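Local atomic coordinates of RNA pseudouridylate synthase domain-containing protein 1 (Homo sapiens, PDB entry 5VBB), a protein that probably binds RNA and converts uridine in it to pseudouridine. Residues Y99-R104 against S162-K167; V149-G154 against Q245-L250. All blocks are in the same frame, centred on the assembly; numbering follows the deposited sequence.

Contact 1 of 2, residues Y99-R104 against S162-K167; sequences YLALLR and SKVLLK
Leu-103 and Ala-101 pack against Val-164 on one face of an antiparallel strand pair. Val-164 CG2 lies 3.8 Å from Leu-103 CD1 and 3.9 Å from Ala-101 CB. The Leu-103 and Val-164 side chains meet at about a right angle. Leu-103 has CG anti to its carbonyl carbon (chi1 -60°), which brings CD1 against both valine methyls and CG against CG2. Leu-166 CD1 reaches Ala-101 CB from the other end, at 4.0 Å, so the small alanine is covered by two branched neighbours. Trimming Leu-103 to an alanine would probably leave Val-164 CG2 without its partner and open a gap beside Cys-180.

Six backbone hydrogen bonds join Tyr-99, Ala-101 and Leu-103 to Leu-166, Val-164 and Ser-162. The shortest runs from Leu-166 N to Tyr-99 O, 2.7 Å.

The other face is also buried but mixes apolar and charged groups. Leu-100 CD2 meets Leu-165 CD1 at 4.0 Å. Leu-102 CD2 rests on Lys-163 CB at 3.7 Å, and the extended lysine carries NZ on to a salt bridge with Asp-228. Solvent is reached at the strand ends, where Arg-104 and Lys-167 are partly exposed and their side chains make no contact across the pair.

Helix 175-182 covers the Leu-103 and Leu-166 face through Leu-176 and Cys-180. Strand 208-216 pairs with strand 96-104 on its other edge, and strand 146-156 flanks strand 159-168, so both strands are interior to the sheet.

Contact 2 of 2, residues V149-G154 against Q245-L250; sequences VVLEHG and QSLDQL
Gln-245 meets strand 149-154 with both its backbone and its side chain. Its backbone N donates to Leu-151 O at 3.0 Å in a nearly straight bond. The side chain then runs back along the strand. CB and CG pass Val-150 O, with CB 3.7 Å away. CD sits 3.5 Å from Val-149 CG1. This methyl lies over a face of the amide, closest to NE2 at 3.3 Å, and the two side chains cross at about a right angle. OE1 also lies near that methyl. At the tip, NE2 donates to Val-150 O at 3.0 Å. This second bond is bent, 136° at the hydrogen, and the carbonyl oxygen is 33° out of the amide plane. NE2 also bonds to Ser-110 O. Two carbonyls thus hold the amide nitrogen and limit the turning of the group.

Beyond the glutamine the contact is apolar. Leu-250 CD1 packs against two strand side chains. It is 3.7 Å from Val-149 CG1 and also touches Leu-151 CD2, though the exact closeness of that pair is doubtful. Val-149 CG1 is anti to its backbone N (chi1 178°), and this turns the methyl to both Gln-245 and Leu-250. Leu-247 CD1 touches Leu-151 CD1 more loosely, at 4.1 Å.

Ser-246 is the N-cap of the helix that follows, and its OG accepts from Gln-249 N. On the strand, a classic beta bulge sets Leu-151 and Glu-152 together opposite Lys-163. The whole is a strand-to-helix junction: a capped C-terminal helix starts just past strand 238-243, and its first turn packs on the neighbouring strand 146-156.

How the contacts relate
Both contacts belong to the same antiparallel sheet, and their centres lie about 9 Å apart. Strands 146-156 and 159-168 are neighbours in it, so residues 149-154 continue the sheet beyond contact 1. The backbone O and N of Lys-163 probably bond to Leu-151 N and Glu-152 O, which connects the two. Contact 1 is the buried core, with all touching residues enclosed, and it relies on regular strand pairing. Contact 2 lies farther out and is partly buried. There a side-chain amide joins a backbone bond, and leucines of a helix supply the packing. Tyr-99 brings contact 1 near Asp-67, the probable active-site residue, whereas contact 2 is remote from it.

Contact 1 of 2, residues Y99-R104 against S162-K167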
loop_
_atom_site.group_PDB
_atom_site.type_symbol
_atom_site.label_atom_id
_atom_site.label_comp_id
_atom_site.label_asym_id
_atom_site.label_seq_id
_atom_site.Cartn_x
_atom_site.Cartn_y
_atom_site.Cartn_z
ATOM N N TYR A 99 0.203 -2.972 4.518
ATOM C CA TYR A 99 1.128 -2.791 3.418
ATOM C C TYR A 99 2.504 -3.106 3.873
ATOM O O TYR A 99 2.798 -2.996 5.058
ATOM C CB TYR A 99 1.143 -1.315 2.969
ATOM C CG TYR A 99 -0.161 -0.780 2.454
ATOM C CD1 TYR A 99 -1.256 -0.625 3.299
ATOM C CD2 TYR A 99 -0.311 -0.418 1.113
ATOM C CE1 TYR A 99 -2.484 -0.192 2.817
ATOM C CE2 TYR A 99 -1.526 0.069 0.632
ATOM C CZ TYR A 99 -2.609 0.171 1.491
ATOM O OH TYR A 99 -3.791 0.708 1.094
ATOM N N LEU A 100 3.375 -3.398 2.915
ATOM C CA LEU A 100 4.797 -3.543 3.142
ATOM C C LEU A 100 5.455 -2.389 2.445
ATOM O O LEU A 100 4.965 -1.944 1.398
ATOM C CB LEU A 100 5.332 -4.843 2.527
ATOM C CG LEU A 100 4.823 -6.120 3.142
ATOM C CD1 LEU A 100 5.234 -7.303 2.330
ATOM C CD2 LEU A 100 5.300 -6.285 4.587
ATOM N N ALA A 101 6.632 -1.968 2.949
ATOM C CA ALA A 101 7.394 -0.907 2.316
ATOM C C ALA A 101 8.833 -0.971 2.676
ATOM O O ALA A 101 9.174 -1.509 3.727
ATOM C CB ALA A 101 6.848 0.457 2.722
ATOM N N LEU A 102 9.693 -0.396 1.801
ATOM C CA LEU A 102 11.087 -0.184 2.072
ATOM C C LEU A 102 11.186 1.323 2.213
ATOM O O LEU A 102 10.850 2.028 1.287
ATOM C CB LEU A 102 12.003 -0.672 0.985
ATOM C CG LEU A 102 12.039 -2.178 0.753
ATOM C CD1 LEU A 102 12.881 -2.516 -0.451
ATOM C CD2 LEU A 102 12.524 -2.897 1.953
ATOM N N LEU A 103 11.586 1.801 3.394
ATOM C CA LEU A 103 11.663 3.210 3.716
ATOM C C LEU A 103 13.109 3.653 3.885
ATOM O O LEU A 103 13.908 2.874 4.394
ATOM C CB LEU A 103 10.952 3.445 5.056
ATOM C CG LEU A 103 9.479 3.086 5.163
ATOM C CD1 LEU A 103 8.935 3.605 6.476
ATOM C CD2 LEU A 103 8.690 3.672 3.997
ATOM N N ARG A 104 13.395 4.936 3.634
ATOM C CA ARG A 104 14.749 5.501 3.795
ATOM C C ARG A 104 15.150 5.588 5.261
ATOM O O ARG A 104 14.356 6.045 6.068
ATOM C CB ARG A 104 14.839 6.916 3.186
ATOM C CG ARG A 104 14.674 6.988 1.664
ATOM C CD ARG A 104 15.908 6.497 0.991
ATOM N NE ARG A 104 15.821 6.460 -0.467
ATOM C CZ ARG A 104 16.617 5.731 -1.233
ATOM N NH1 ARG A 104 17.564 4.976 -0.689
ATOM N NH2 ARG A 104 16.450 5.715 -2.549
ATOM N N SER A 162 14.776 0.721 5.924
ATOM C CA SER A 162 14.000 -0.156 6.807
ATOM C C SER A 162 12.880 -0.837 6.057
ATOM O O SER A 162 12.085 -0.173 5.407
ATOM C CB SER A 162 13.383 0.630 7.959
ATOM O OG SER A 162 14.390 1.233 8.752
ATOM N N LYS A 163 12.760 -2.149 6.210
ATOM C CA LYS A 163 11.609 -2.855 5.697
ATOM C C LYS A 163 10.535 -2.799 6.793
ATOM O O LYS A 163 10.822 -3.140 7.947
ATOM C CB LYS A 163 11.940 -4.302 5.365
ATOM C CG LYS A 163 10.751 -4.998 4.723
ATOM C CD LYS A 163 11.174 -6.342 4.202
ATOM C CE LYS A 163 9.987 -7.113 3.723
ATOM N NZ LYS A 163 10.363 -8.481 3.275
ATOM N N VAL A 164 9.316 -2.328 6.451
ATOM C CA VAL A 164 8.267 -2.140 7.438
ATOM C C VAL A 164 6.953 -2.728 7.020
ATOM O O VAL A 164 6.681 -2.875 5.827
ATOM C CB VAL A 164 8.058 -0.636 7.774
ATOM C CG1 VAL A 164 9.361 0.033 8.201
ATOM C CG2 VAL A 164 7.442 0.117 6.589
ATOM N N LEU A 165 6.090 -2.959 8.025
ATOM C CA LEU A 165 4.692 -3.327 7.843
ATOM C C LEU A 165 3.908 -2.069 8.259
ATOM O O LEU A 165 4.167 -1.511 9.338
ATOM C CB LEU A 165 4.321 -4.514 8.735
ATOM C CG LEU A 165 2.861 -5.032 8.694
ATOM C CD1 LEU A 165 2.515 -5.578 7.350
ATOM C CD2 LEU A 165 2.668 -6.124 9.679
ATOM N N LEU A 166 2.959 -1.628 7.430
ATOM C CA LEU A 166 2.141 -0.449 7.700
ATOM C C LEU A 166 0.706 -0.819 7.755
ATOM O O LEU A 166 0.206 -1.427 6.812
ATOM C CB LEU A 166 2.337 0.602 6.621
ATOM C CG LEU A 166 3.776 1.119 6.476
ATOM C CD1 LEU A 166 3.997 1.727 5.149
ATOM C CD2 LEU A 166 4.138 2.060 7.581
ATOM N N LYS A 167 0.012 -0.463 8.835
ATOM C CA LYS A 167 -1.418 -0.739 8.950
ATOM C C LYS A 167 -2.131 0.593 9.129
ATOM O O LYS A 167 -2.079 1.190 10.208
ATOM C CB LYS A 167 -1.685 -1.672 10.115
ATOM C CG LYS A 167 -3.129 -2.174 10.165
ATOM C CD LYS A 167 -3.391 -2.898 11.444
ATOM C CE LYS A 167 -4.843 -3.213 11.608
ATOM N NZ LYS A 167 -5.094 -3.895 12.896
#

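Contact 2 of 2, residues V149-G154 against Q245-L250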
loop_
_atom_site.group_PDB
_atom_site.type_symbol
_atom_site.label_atom_id
_atom_site.label_comp_id
_atom_site.label_asym_id
_atom_site.label_seq_id
_atom_site.Cartn_x
_atom_site.Cartn_y
_atom_site.Cartn_z
ATOM N N VAL A 149 5.321 -0.942 11.940
ATOM C CA VAL A 149 6.116 -1.962 12.631
ATOM C C VAL A 149 7.401 -2.206 11.786
ATOM O O VAL A 149 7.326 -2.582 10.601
ATOM C CB VAL A 149 5.289 -3.269 12.820
ATOM C CG1 VAL A 149 6.114 -4.356 13.500
ATOM C CG2 VAL A 149 4.021 -3.003 13.632
ATOM N N VAL A 150 8.557 -2.068 12.412
ATOM C CA VAL A 150 9.824 -2.269 11.720
ATOM C C VAL A 150 10.113 -3.771 11.640
ATOM O O VAL A 150 10.153 -4.427 12.667
ATOM C CB VAL A 150 10.978 -1.496 12.383
ATOM C CG1 VAL A 150 12.269 -1.703 11.627
ATOM C CG2 VAL A 150 10.675 -0.005 12.469
ATOM N N LEU A 151 10.310 -4.305 10.417
ATOM C CA LEU A 151 10.570 -5.722 10.211
ATOM C C LEU A 151 12.057 -5.995 10.169
ATOM O O LEU A 151 12.543 -6.932 10.806
ATOM C CB LEU A 151 9.926 -6.192 8.918
ATOM C CG LEU A 151 8.439 -6.025 8.827
ATOM C CD1 LEU A 151 7.979 -6.297 7.404
ATOM C CD2 LEU A 151 7.714 -6.856 9.906
ATOM N N GLU A 152 12.795 -5.196 9.386
ATOM C CA GLU A 152 14.223 -5.410 9.207
ATOM C C GLU A 152 14.940 -4.120 8.891
ATOM O O GLU A 152 14.340 -3.198 8.361
ATOM C CB GLU A 152 14.472 -6.376 7.987
ATOM C CG GLU A 152 14.283 -7.881 8.222
ATOM C CD GLU A 152 14.454 -8.786 7.008
ATOM O OE1 GLU A 152 13.863 -8.455 5.960
ATOM O OE2 GLU A 152 15.170 -9.814 7.090
ATOM N N HIS A 153 16.255 -4.094 9.168
ATOM C CA HIS A 153 17.163 -3.037 8.726
ATOM C C HIS A 153 18.042 -3.699 7.682
ATOM O O HIS A 153 18.380 -4.883 7.801
ATOM C CB HIS A 153 18.049 -2.496 9.850
ATOM C CG HIS A 153 17.341 -1.629 10.839
ATOM N ND1 HIS A 153 17.901 -1.352 12.063
ATOM C CD2 HIS A 153 16.163 -0.965 10.738
ATOM C CE1 HIS A 153 17.017 -0.602 12.703
ATOM N NE2 HIS A 153 15.974 -0.317 11.930
ATOM N N GLY A 154 18.427 -2.924 6.678
ATOM C CA GLY A 154 19.302 -3.408 5.626
ATOM C C GLY A 154 19.797 -2.285 4.755
ATOM O O GLY A 154 19.585 -1.113 5.081
ATOM N N GLN A 245 11.592 -7.963 13.505
ATOM C CA GLN A 245 10.348 -8.709 13.751
ATOM C C GLN A 245 10.036 -9.657 12.622
ATOM O O GLN A 245 10.438 -9.436 11.488
ATOM C CB GLN A 245 9.179 -7.717 13.992
ATOM C CG GLN A 245 9.238 -7.161 15.393
ATOM C CD GLN A 245 8.309 -6.016 15.684
ATOM O OE1 GLN A 245 7.257 -6.193 16.346
ATOM N NE2 GLN A 245 8.789 -4.795 15.353
ATOM N N SER A 246 9.288 -10.705 12.945
ATOM C CA SER A 246 8.894 -11.743 12.002
ATOM C C SER A 246 7.609 -11.336 11.268
ATOM O O SER A 246 6.576 -11.175 11.910
ATOM C CB SER A 246 8.635 -13.048 12.750
ATOM O OG SER A 246 7.998 -13.999 11.914
ATOM N N LEU A 247 7.641 -11.296 9.934
ATOM C CA LEU A 247 6.437 -10.998 9.161
ATOM C C LEU A 247 5.404 -12.113 9.247
ATOM O O LEU A 247 4.215 -11.806 9.244
ATOM C CB LEU A 247 6.806 -10.727 7.701
ATOM C CG LEU A 247 5.695 -10.318 6.756
ATOM C CD1 LEU A 247 4.926 -9.090 7.282
ATOM C CD2 LEU A 247 6.273 -10.027 5.405
ATOM N N ASP A 248 5.828 -13.396 9.297
ATOM C CA ASP A 248 4.884 -14.517 9.409
ATOM C C ASP A 248 4.058 -14.372 10.671
ATOM O O ASP A 248 2.839 -14.530 10.634
ATOM C CB ASP A 248 5.610 -15.870 9.475
ATOM C CG ASP A 248 6.228 -16.351 8.187
ATOM O OD1 ASP A 248 5.681 -16.032 7.112
ATOM O OD2 ASP A 248 7.220 -17.112 8.254
ATOM N N GLN A 249 4.728 -14.082 11.811
ATOM C CA GLN A 249 4.044 -13.888 13.065
ATOM C C GLN A 249 3.107 -12.691 13.037
ATOM O O GLN A 249 2.006 -12.765 13.595
ATOM C CB GLN A 249 5.068 -13.715 14.201
ATOM C CG GLN A 249 5.902 -14.978 14.460
ATOM C CD GLN A 249 5.131 -15.984 15.266
ATOM O OE1 GLN A 249 4.423 -16.830 14.734
ATOM N NE2 GLN A 249 5.169 -15.855 16.573
ATOM N N LEU A 250 3.538 -11.577 12.412
ATOM C CA LEU A 250 2.682 -10.403 12.325
ATOM C C LEU A 250 1.485 -10.682 11.445
ATOM O O LEU A 250 0.417 -10.180 11.748
ATOM C CB LEU A 250 3.450 -9.164 11.838
ATOM C CG LEU A 250 4.466 -8.636 12.847
ATOM C CD1 LEU A 250 5.454 -7.757 12.170
ATOM C CD2 LEU A 250 3.787 -7.885 13.992
#